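Local coordinates for protein homocysteine S-methyltransferase (Escherichia coli, PDB 5DMM) that catalyses methyl transfer from S-methylmethionine, or less efficiently S-adenosylmethionine, to homocysteine, yielding methionine with the help of zinc, at residues 70-76 and 149-153; 133-139 and 169-175. All blocks are in the same frame, centred on the assembly; numbering follows the deposited sequence. Where two conformers were deposited one is given.

In the fold
Both contacts sit on one side of the (beta/alpha)8 barrel of this homocysteine methyltransferase, their centres about 16 Å apart. Their segments alternate along the chain: 70-76 follows strand 65-67; the loop 133-139 lies between helices 125-129 and 143-159; 149-153 belongs to helix 143-159; and 169-175 leads from strand 164-170 into helix 173-183. Contact 1 ties the loop after strand 65-67 to helix 143-159; contact 2 ties the 133-139 loop to the end of strand 164-170 and the start of helix 173-183. They meet at Y71 OH with E134 OE2 and at H150 NE2 with E175 OE2, both probable hydrogen bonds, and each gives the homocysteine pocket a residue, Y71 and T169.

Contact 1: 70-76 and 149-153. With HCS (2-amino-4-mercapto-butyric acid), chain F.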
# COMPACT_ATOMS: atom_id res chain seq x y z
N SER A 70 -1.61 -3.29 7.90
CA SER A 70 -0.79 -2.54 8.85
C SER A 70 -0.86 -1.03 8.63
O SER A 70 -0.05 -0.29 9.19
CB SER A 70 0.67 -3.00 8.78
OG SER A 70 1.12 -3.03 7.43
N TYR A 71 -1.79 -0.58 7.80
CA TYR A 71 -1.90 0.84 7.43
C TYR A 71 -1.95 1.79 8.63
O TYR A 71 -1.38 2.90 8.60
CB TYR A 71 -3.15 1.03 6.58
CG TYR A 71 -3.42 2.46 6.15
CD1 TYR A 71 -2.63 3.06 5.18
CD2 TYR A 71 -4.46 3.19 6.71
CE1 TYR A 71 -2.87 4.36 4.77
CE2 TYR A 71 -4.71 4.49 6.31
CZ TYR A 71 -3.92 5.06 5.33
OH TYR A 71 -4.16 6.36 4.94
N GLN A 72 -2.66 1.36 9.68
CA GLN A 72 -2.78 2.14 10.90
C GLN A 72 -2.20 1.40 12.11
O GLN A 72 -2.52 1.70 13.26
CB GLN A 72 -4.24 2.55 11.13
CG GLN A 72 -4.56 3.87 10.40
CD GLN A 72 -6.01 4.05 10.03
OE1 GLN A 72 -6.70 3.10 9.64
NE2 GLN A 72 -6.49 5.28 10.11
N ALA A 73 -1.33 0.43 11.83
CA ALA A 73 -0.65 -0.31 12.89
C ALA A 73 0.75 0.26 13.18
O ALA A 73 1.74 -0.12 12.55
CB ALA A 73 -0.56 -1.78 12.52
N THR A 74 0.82 1.18 14.13
CA THR A 74 2.09 1.69 14.64
C THR A 74 2.04 1.66 16.16
O THR A 74 0.96 1.65 16.73
CB THR A 74 2.37 3.14 14.20
OG1 THR A 74 1.27 3.97 14.61
CG2 THR A 74 2.57 3.24 12.68
N PRO A 75 3.21 1.64 16.81
CA PRO A 75 3.22 1.80 18.27
C PRO A 75 2.51 3.07 18.72
O PRO A 75 1.79 3.03 19.71
CB PRO A 75 4.71 1.85 18.60
CG PRO A 75 5.35 1.02 17.53
CD PRO A 75 4.55 1.32 16.28
N ALA A 76 2.68 4.18 18.00
CA ALA A 76 1.97 5.43 18.31
C ALA A 76 0.45 5.24 18.34
O ALA A 76 -0.23 5.64 19.29
CB ALA A 76 2.34 6.53 17.31
N PHE A 149 8.34 7.84 14.35
CA PHE A 149 6.98 7.34 14.16
C PHE A 149 6.97 6.11 13.26
O PHE A 149 6.30 5.12 13.55
CB PHE A 149 6.08 8.42 13.56
CG PHE A 149 4.75 7.91 13.06
CD1 PHE A 149 3.70 7.66 13.93
CD2 PHE A 149 4.54 7.70 11.71
CE1 PHE A 149 2.48 7.20 13.47
CE2 PHE A 149 3.31 7.24 11.23
CZ PHE A 149 2.28 6.99 12.12
N HIS A 150 7.74 6.17 12.18
CA HIS A 150 7.71 5.12 11.17
C HIS A 150 8.63 3.93 11.43
O HIS A 150 8.34 2.82 11.00
CB HIS A 150 8.07 5.71 9.81
CG HIS A 150 6.95 6.44 9.14
ND1 HIS A 150 5.82 5.80 8.69
CD2 HIS A 150 6.79 7.75 8.85
CE1 HIS A 150 5.01 6.68 8.13
NE2 HIS A 150 5.57 7.88 8.22
N ARG A 151 9.75 4.18 12.11
CA ARG A 151 10.80 3.16 12.27
C ARG A 151 10.34 1.78 12.79
O ARG A 151 10.66 0.77 12.16
CB ARG A 151 11.92 3.69 13.17
CG ARG A 151 13.04 2.68 13.41
CD ARG A 151 14.22 3.31 14.17
NE ARG A 151 14.88 4.36 13.41
CZ ARG A 151 14.84 5.66 13.73
NH1 ARG A 151 14.18 6.05 14.81
NH2 ARG A 151 15.46 6.55 12.97
N PRO A 152 9.60 1.72 13.92
CA PRO A 152 9.22 0.38 14.43
C PRO A 152 8.40 -0.46 13.44
O PRO A 152 8.58 -1.68 13.39
CB PRO A 152 8.36 0.69 15.65
CG PRO A 152 8.58 2.10 15.99
CD PRO A 152 9.02 2.80 14.74
N ARG A 153 7.52 0.18 12.68
CA ARG A 153 6.70 -0.56 11.72
C ARG A 153 7.54 -1.02 10.53
O ARG A 153 7.38 -2.14 10.04
CB ARG A 153 5.51 0.28 11.24
CG ARG A 153 4.75 -0.36 10.07
CD ARG A 153 3.45 0.39 9.78
NE ARG A 153 3.69 1.81 9.58
CZ ARG A 153 2.74 2.70 9.35
NH1 ARG A 153 1.46 2.32 9.27
NH2 ARG A 153 3.06 3.98 9.19
N HCS F . -5.21 0.44 4.27
CA HCS F . -5.24 0.56 2.82
CB HCS F . -5.02 2.01 2.43
CG HCS F . -6.13 2.90 2.99
SD HCS F . -6.03 4.54 2.23
C HCS F . -4.16 -0.29 2.23
OXT HCS F . -3.40 -0.92 3.00
O HCS F . -4.05 -0.33 0.98
O HOH W 1 5.07 4.64 16.08
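With CG anti to the backbone N (chi1 170°) and a bend at chi3 (54°), R153 carries its guanidinium from helix 143-159 across to the turn S70-A73. R153 NH1 there reaches two carbonyls lying near the guanidinium plane: S70 O at 3.0 Å, with an N-H...O angle of 153°, and Y71 O in a weak bond. S70 O also accepts from A73 N, closing the type I turn, so one oxygen holds both turn and arginine. R153 NH2 turns to G123 O in a weak bond. T74 lays CG2 over one guanidinium face, 3.4 Å from R153 CZ, while its OG1 caps G77 N at the start of helix 75-78. T74 OG1 also comes within 3.6 Å of F149 CE1, and A76 CB meets the edge of that ring at CD1. Farther out, the two prolines cross at a slant, P75 CG 3.6 Å from P152 CB, and a water joins A76 N to F149 O. A73 O, covered by R153 CD at 3.3 Å, is buried without a polar partner. On the far side of the turn, the Y71 ring has homocysteine CG over the centre of one face, and Y71 CB lies 3.2 Å from the ligand N; Y71 OH bonds to E134. R153 thus grips from behind the turn that carries the ligand-lining Y71, in the loop after strand 65-67, at the homocysteine pocket of a TIM barrel.

Contact 2: 133-139 and 169-175; sequences SEYRGDY and TLPNFSE
The Y139 ring and the N172 amide lie almost parallel, their planes 9° apart, with N172 CB 3.9 Å from Y139 CE2, whereas the E175 carboxylate is turned steeply to the same ring. Y139 OH donates to E175 OE1 at 2.6 Å, meeting the oxygen on its syn side; the other carboxylate oxygen takes bonds from H150 NE2 and Y125 N. P171 crosses the tyrosine at about a right angle, its CG 3.4 Å from Y139 OH, and sets CB against E134 O and G137 CA. G137 has positive phi, and a side chain there would run into P171 O.

N172, CG anti to the backbone N (chi1 -178°), works with both ends of its amide. N172 ND2 gives a bond to G137 O at 2.8 Å, nearly straight at 162°, while OD1 caps helix 173-183 by accepting from E175 N and also takes a bond from S174 OG. A leucine here would probably leave G137 O without this donor and E175 N without its cap, letting the 133-139 loop shift against P171 and the start of helix 173-183.

Toward the ligand, T169 CG2 runs beside E134 CG at 4.0 Å and approaches the Y135 ring obliquely. The 133-139 loop is thereby joined to the corner between strand 164-170 and the N-capped helix 173-183 at the homocysteine pocket, where T169 touches the ligand, while D138 with H140 binds a separate zinc ion.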
# COMPACT_ATOMS: atom_id res chain seq x y z
N SER A 133 -6.41 13.50 7.78
CA SER A 133 -5.28 14.32 7.37
C SER A 133 -4.39 13.64 6.35
O SER A 133 -3.42 14.23 5.87
CB SER A 133 -4.43 14.70 8.59
OG SER A 133 -3.64 15.85 8.31
N GLU A 134 -4.70 12.39 6.00
CA GLU A 134 -3.94 11.70 4.97
C GLU A 134 -4.31 12.23 3.58
O GLU A 134 -3.76 11.78 2.57
CB GLU A 134 -4.17 10.19 5.04
CG GLU A 134 -5.61 9.77 4.91
CD GLU A 134 -6.14 9.17 6.18
OE1 GLU A 134 -6.49 9.95 7.10
OE2 GLU A 134 -6.21 7.93 6.27
N TYR A 135 -5.22 13.19 3.55
CA TYR A 135 -5.68 13.81 2.31
C TYR A 135 -5.40 15.31 2.27
O TYR A 135 -5.59 15.95 1.24
CB TYR A 135 -7.17 13.57 2.10
CG TYR A 135 -7.57 12.12 2.23
CD1 TYR A 135 -7.21 11.19 1.26
CD2 TYR A 135 -8.31 11.67 3.32
CE1 TYR A 135 -7.57 9.87 1.37
CE2 TYR A 135 -8.67 10.34 3.43
CZ TYR A 135 -8.30 9.45 2.46
OH TYR A 135 -8.66 8.12 2.57
N ARG A 136 -4.97 15.88 3.40
CA ARG A 136 -4.62 17.30 3.42
C ARG A 136 -3.10 17.47 3.59
O ARG A 136 -2.50 18.34 2.97
CB ARG A 136 -5.39 18.03 4.54
CG ARG A 136 -4.67 18.12 5.89
CD ARG A 136 -5.49 18.91 6.91
NE ARG A 136 -6.73 18.22 7.24
CZ ARG A 136 -6.93 17.52 8.35
NH1 ARG A 136 -8.10 16.93 8.56
NH2 ARG A 136 -5.97 17.43 9.26
N GLY A 137 -2.49 16.61 4.41
CA GLY A 137 -1.06 16.67 4.65
C GLY A 137 -0.56 17.89 5.39
O GLY A 137 0.64 18.16 5.41
N ASP A 138 -1.46 18.64 6.02
CA ASP A 138 -1.01 19.83 6.74
C ASP A 138 -0.71 19.48 8.19
O ASP A 138 -1.46 19.82 9.10
CB ASP A 138 -2.03 20.96 6.66
CG ASP A 138 -1.45 22.29 7.16
OD1 ASP A 138 -0.24 22.35 7.48
OD2 ASP A 138 -2.20 23.29 7.23
N TYR A 139 0.41 18.81 8.39
CA TYR A 139 0.92 18.54 9.72
C TYR A 139 2.43 18.70 9.71
O TYR A 139 3.08 18.68 8.65
CB TYR A 139 0.50 17.16 10.20
CG TYR A 139 0.65 16.00 9.22
CD1 TYR A 139 -0.48 15.42 8.64
CD2 TYR A 139 1.90 15.46 8.91
CE1 TYR A 139 -0.37 14.35 7.77
CE2 TYR A 139 2.02 14.38 8.03
CZ TYR A 139 0.88 13.83 7.48
OH TYR A 139 0.98 12.74 6.65
N THR A 169 -0.79 6.34 0.39
CA THR A 169 -1.72 7.38 0.82
C THR A 169 -0.96 8.58 1.43
O THR A 169 -1.44 9.24 2.35
CB THR A 169 -2.76 6.83 1.85
OG1 THR A 169 -3.06 5.46 1.55
CG2 THR A 169 -4.05 7.64 1.84
N LEU A 170 0.22 8.85 0.89
CA LEU A 170 1.12 9.87 1.44
C LEU A 170 0.79 11.27 0.91
O LEU A 170 0.81 11.49 -0.29
CB LEU A 170 2.57 9.52 1.09
CG LEU A 170 3.07 8.11 1.42
CD1 LEU A 170 4.49 7.93 0.91
CD2 LEU A 170 3.01 7.83 2.92
N PRO A 171 0.51 12.23 1.81
CA PRO A 171 0.08 13.57 1.42
C PRO A 171 1.12 14.67 1.63
O PRO A 171 0.90 15.79 1.19
CB PRO A 171 -1.09 13.82 2.35
CG PRO A 171 -0.61 13.16 3.65
CD PRO A 171 0.26 11.98 3.24
N ASN A 172 2.21 14.33 2.32
CA ASN A 172 3.13 15.31 2.88
C ASN A 172 4.57 15.08 2.41
O ASN A 172 5.13 14.00 2.60
CB ASN A 172 3.05 15.27 4.41
CG ASN A 172 3.95 16.28 5.08
OD1 ASN A 172 5.17 16.12 5.12
ND2 ASN A 172 3.35 17.33 5.64
N PHE A 173 5.15 16.10 1.78
CA PHE A 173 6.48 16.02 1.17
C PHE A 173 7.58 15.83 2.19
O PHE A 173 8.50 15.02 1.98
CB PHE A 173 6.74 17.29 0.35
CG PHE A 173 7.98 17.22 -0.50
CD1 PHE A 173 8.25 16.12 -1.29
CD2 PHE A 173 8.85 18.30 -0.55
CE1 PHE A 173 9.39 16.08 -2.10
CE2 PHE A 173 9.99 18.26 -1.35
CZ PHE A 173 10.26 17.14 -2.12
N SER A 174 7.52 16.56 3.31
CA SER A 174 8.59 16.44 4.30
C SER A 174 8.59 15.03 4.89
O SER A 174 9.65 14.47 5.16
CB SER A 174 8.44 17.51 5.40
OG SER A 174 7.32 17.25 6.24
N GLU A 175 7.41 14.43 5.05
CA GLU A 175 7.34 13.06 5.54
C GLU A 175 7.86 12.07 4.48
O GLU A 175 8.53 11.09 4.80
CB GLU A 175 5.90 12.71 5.95
CG GLU A 175 5.69 11.24 6.30
CD GLU A 175 4.25 10.93 6.69
OE1 GLU A 175 3.33 11.64 6.23
OE2 GLU A 175 4.06 9.98 7.48
O HOH W 2 6.55 18.57 8.60